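Local coordinates for protein SCO1, mitochondrial (Saccharomyces cerevisiae, PDB 2B7K) that is required for accumulation of cytochrome c oxidase subunits 1 and 2 and is thought to act in mitochondrial copper transport or in copper insertion into the oxidase, at residues I46-S51 and F147-D152. Sequence-based numbering, arbitrary orientation.
Sequences IYFGFS and FFYLMD
I46 and Y149 form an antiparallel hydrogen-bonded pair that joins strands 44-49 and 148-151 in the central sheet of the thioredoxin-like domain. I46 N donates to Y149 O at 2.8 Å, and Y149 N returns a nearly straight bond (167°) to I46 O. Toward F48 and F147 the strands diverge, and one water bridges them, accepting from F48 N and donating to F147 O. On one face of the sheet Y47 lies against F148. Its CB sits 3.8 Å from F148 CD2; CG follows the same ring near CE2; CD1 stands over a face of the F148 ring, toward its rim, and meets F147 O near the tyrosine's own plane, 3.4 Å away; CE1 passes the same oxygen at longer range, and OH, at the tip, hydrogen-bonds to S145 O. With CG anti to the backbone N (chi1 177°), the phenol extends toward helix 56-75, where it touches C57, a copper ligand by similarity. On the other face, F48 and Y149 form an offset edge-to-face pair, the edge of F48 toward the Y149 face, planes at 89°, with F48 CD2 3.8 Å from Y149 CE1. Farther along, I46 CD1 packs on M151 CG at 3.9 Å. Polar bonding across the contact is therefore confined to main-chain groups and one water, while rings meet on both faces and I46 and M151 add aliphatic packing on the F48 side; Y47, packed against F148 and hydrogen-bonded to S145 O, links this buried sheet centre to the probable copper site.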
loop_
_atom_site.group_PDB
_atom_site.type_symbol
_atom_site.label_atom_id
_atom_site.label_comp_id
_atom_site.label_asym_id
_atom_site.label_seq_id
_atom_site.Cartn_x
_atom_site.Cartn_y
_atom_site.Cartn_z
ATOM N N ILE A 46 0.675 -2.271 -0.236
ATOM C CA ILE A 46 0.656 -0.999 -0.939
ATOM C C ILE A 46 -0.617 -0.728 -1.720
ATOM O O ILE A 46 -1.146 -1.607 -2.398
ATOM C CB ILE A 46 1.841 -0.929 -1.917
ATOM C CG1 ILE A 46 3.145 -1.168 -1.152
ATOM C CG2 ILE A 46 1.861 0.418 -2.630
ATOM C CD1 ILE A 46 4.353 -1.351 -2.052
ATOM N N TYR A 47 -1.102 0.502 -1.617
ATOM C CA TYR A 47 -2.299 0.899 -2.346
ATOM C C TYR A 47 -2.008 2.209 -3.054
ATOM O O TYR A 47 -1.537 3.159 -2.433
ATOM C CB TYR A 47 -3.488 1.090 -1.398
ATOM C CG TYR A 47 -4.738 1.570 -2.112
ATOM C CD1 TYR A 47 -5.404 0.747 -3.021
ATOM C CD2 TYR A 47 -5.222 2.862 -1.918
ATOM C CE1 TYR A 47 -6.523 1.204 -3.726
ATOM C CE2 TYR A 47 -6.335 3.333 -2.617
ATOM C CZ TYR A 47 -6.979 2.499 -3.521
ATOM O OH TYR A 47 -8.064 2.975 -4.236
ATOM N N PHE A 48 -2.281 2.245 -4.355
ATOM C CA PHE A 48 -2.078 3.442 -5.165
ATOM C C PHE A 48 -3.431 4.141 -5.336
ATOM O O PHE A 48 -4.425 3.498 -5.662
ATOM C CB PHE A 48 -1.538 3.067 -6.555
ATOM C CG PHE A 48 -0.087 2.692 -6.570
ATOM C CD1 PHE A 48 0.886 3.631 -6.908
ATOM C CD2 PHE A 48 0.312 1.398 -6.256
ATOM C CE1 PHE A 48 2.241 3.289 -6.934
ATOM C CE2 PHE A 48 1.665 1.040 -6.276
ATOM C CZ PHE A 48 2.632 1.990 -6.617
ATOM N N GLY A 49 -3.470 5.446 -5.097
ATOM C CA GLY A 49 -4.703 6.204 -5.259
ATOM C C GLY A 49 -4.385 7.684 -5.147
ATOM O O GLY A 49 -3.234 8.075 -5.332
ATOM N N PHE A 50 -5.384 8.514 -4.869
ATOM C CA PHE A 50 -5.141 9.949 -4.698
ATOM C C PHE A 50 -6.218 10.552 -3.807
ATOM O O PHE A 50 -7.346 10.067 -3.779
ATOM C CB PHE A 50 -5.022 10.676 -6.055
ATOM C CG PHE A 50 -6.236 10.566 -6.939
ATOM C CD1 PHE A 50 -7.026 11.685 -7.192
ATOM C CD2 PHE A 50 -6.562 9.365 -7.556
ATOM C CE1 PHE A 50 -8.128 11.607 -8.052
ATOM C CE2 PHE A 50 -7.657 9.274 -8.415
ATOM C CZ PHE A 50 -8.441 10.396 -8.664
ATOM N N SER A 51 -5.858 11.596 -3.061
ATOM C CA SER A 51 -6.785 12.211 -2.118
ATOM C C SER A 51 -8.076 12.750 -2.711
ATOM O O SER A 51 -9.096 12.774 -2.029
ATOM C CB SER A 51 -6.091 13.323 -1.317
ATOM O OG SER A 51 -5.820 14.458 -2.120
ATOM N N PHE A 147 -6.196 -2.262 -6.787
ATOM C CA PHE A 147 -5.500 -3.400 -6.165
ATOM C C PHE A 147 -4.654 -3.013 -4.965
ATOM O O PHE A 147 -4.184 -1.882 -4.869
ATOM C CB PHE A 147 -4.532 -4.092 -7.136
ATOM C CG PHE A 147 -5.192 -4.773 -8.289
ATOM C CD1 PHE A 147 -5.238 -4.162 -9.536
ATOM C CD2 PHE A 147 -5.747 -6.040 -8.136
ATOM C CE1 PHE A 147 -5.828 -4.805 -10.625
ATOM C CE2 PHE A 147 -6.340 -6.691 -9.218
ATOM C CZ PHE A 147 -6.380 -6.074 -10.463
ATOM N N PHE A 148 -4.474 -3.973 -4.059
ATOM C CA PHE A 148 -3.586 -3.803 -2.916
ATOM C C PHE A 148 -2.440 -4.744 -3.298
ATOM O O PHE A 148 -2.686 -5.866 -3.748
ATOM C CB PHE A 148 -4.219 -4.279 -1.605
ATOM C CG PHE A 148 -5.279 -3.362 -1.071
ATOM C CD1 PHE A 148 -6.624 -3.648 -1.268
ATOM C CD2 PHE A 148 -4.932 -2.216 -0.360
ATOM C CE1 PHE A 148 -7.617 -2.804 -0.757
ATOM C CE2 PHE A 148 -5.914 -1.368 0.152
ATOM C CZ PHE A 148 -7.258 -1.665 -0.048
ATOM N N TYR A 149 -1.202 -4.280 -3.171
ATOM C CA TYR A 149 -0.047 -5.102 -3.516
ATOM C C TYR A 149 0.661 -5.557 -2.250
ATOM O O TYR A 149 1.150 -4.733 -1.472
ATOM C CB TYR A 149 0.927 -4.311 -4.405
ATOM C CG TYR A 149 0.267 -3.732 -5.641
ATOM C CD1 TYR A 149 -0.534 -2.597 -5.559
ATOM C CD2 TYR A 149 0.404 -4.354 -6.881
ATOM C CE1 TYR A 149 -1.193 -2.093 -6.688
ATOM C CE2 TYR A 149 -0.245 -3.862 -8.012
ATOM C CZ TYR A 149 -1.043 -2.735 -7.907
ATOM O OH TYR A 149 -1.710 -2.265 -9.015
ATOM N N LEU A 150 0.702 -6.869 -2.042
ATOM C CA LEU A 150 1.349 -7.439 -0.866
ATOM C C LEU A 150 2.794 -7.778 -1.206
ATOM O O LEU A 150 3.047 -8.546 -2.133
ATOM C CB LEU A 150 0.611 -8.704 -0.421
ATOM C CG LEU A 150 1.068 -9.306 0.913
ATOM C CD1 LEU A 150 0.824 -8.308 2.040
ATOM C CD2 LEU A 150 0.310 -10.593 1.174
ATOM N N MET A 151 3.736 -7.206 -0.456
ATOM C CA MET A 151 5.160 -7.439 -0.702
ATOM C C MET A 151 5.767 -8.141 0.508
ATOM O O MET A 151 5.521 -7.736 1.644
ATOM C CB MET A 151 5.880 -6.106 -0.930
ATOM C CG MET A 151 5.155 -5.139 -1.869
ATOM S SD MET A 151 4.908 -5.765 -3.551
ATOM C CE MET A 151 6.524 -5.480 -4.262
ATOM N N ASP A 152 6.563 -9.186 0.272
ATOM C CA ASP A 152 7.164 -9.923 1.381
ATOM C C ASP A 152 8.409 -9.254 1.970
ATOM O O ASP A 152 8.890 -8.243 1.454
ATOM C CB ASP A 152 7.469 -11.377 0.968
ATOM C CG ASP A 152 8.591 -11.495 -0.051
ATOM O OD1 ASP A 152 9.436 -10.582 -0.154
ATOM O OD2 ASP A 152 8.638 -12.536 -0.743
HETATM O O HOH W 1 -3.883 0.653 -5.998
#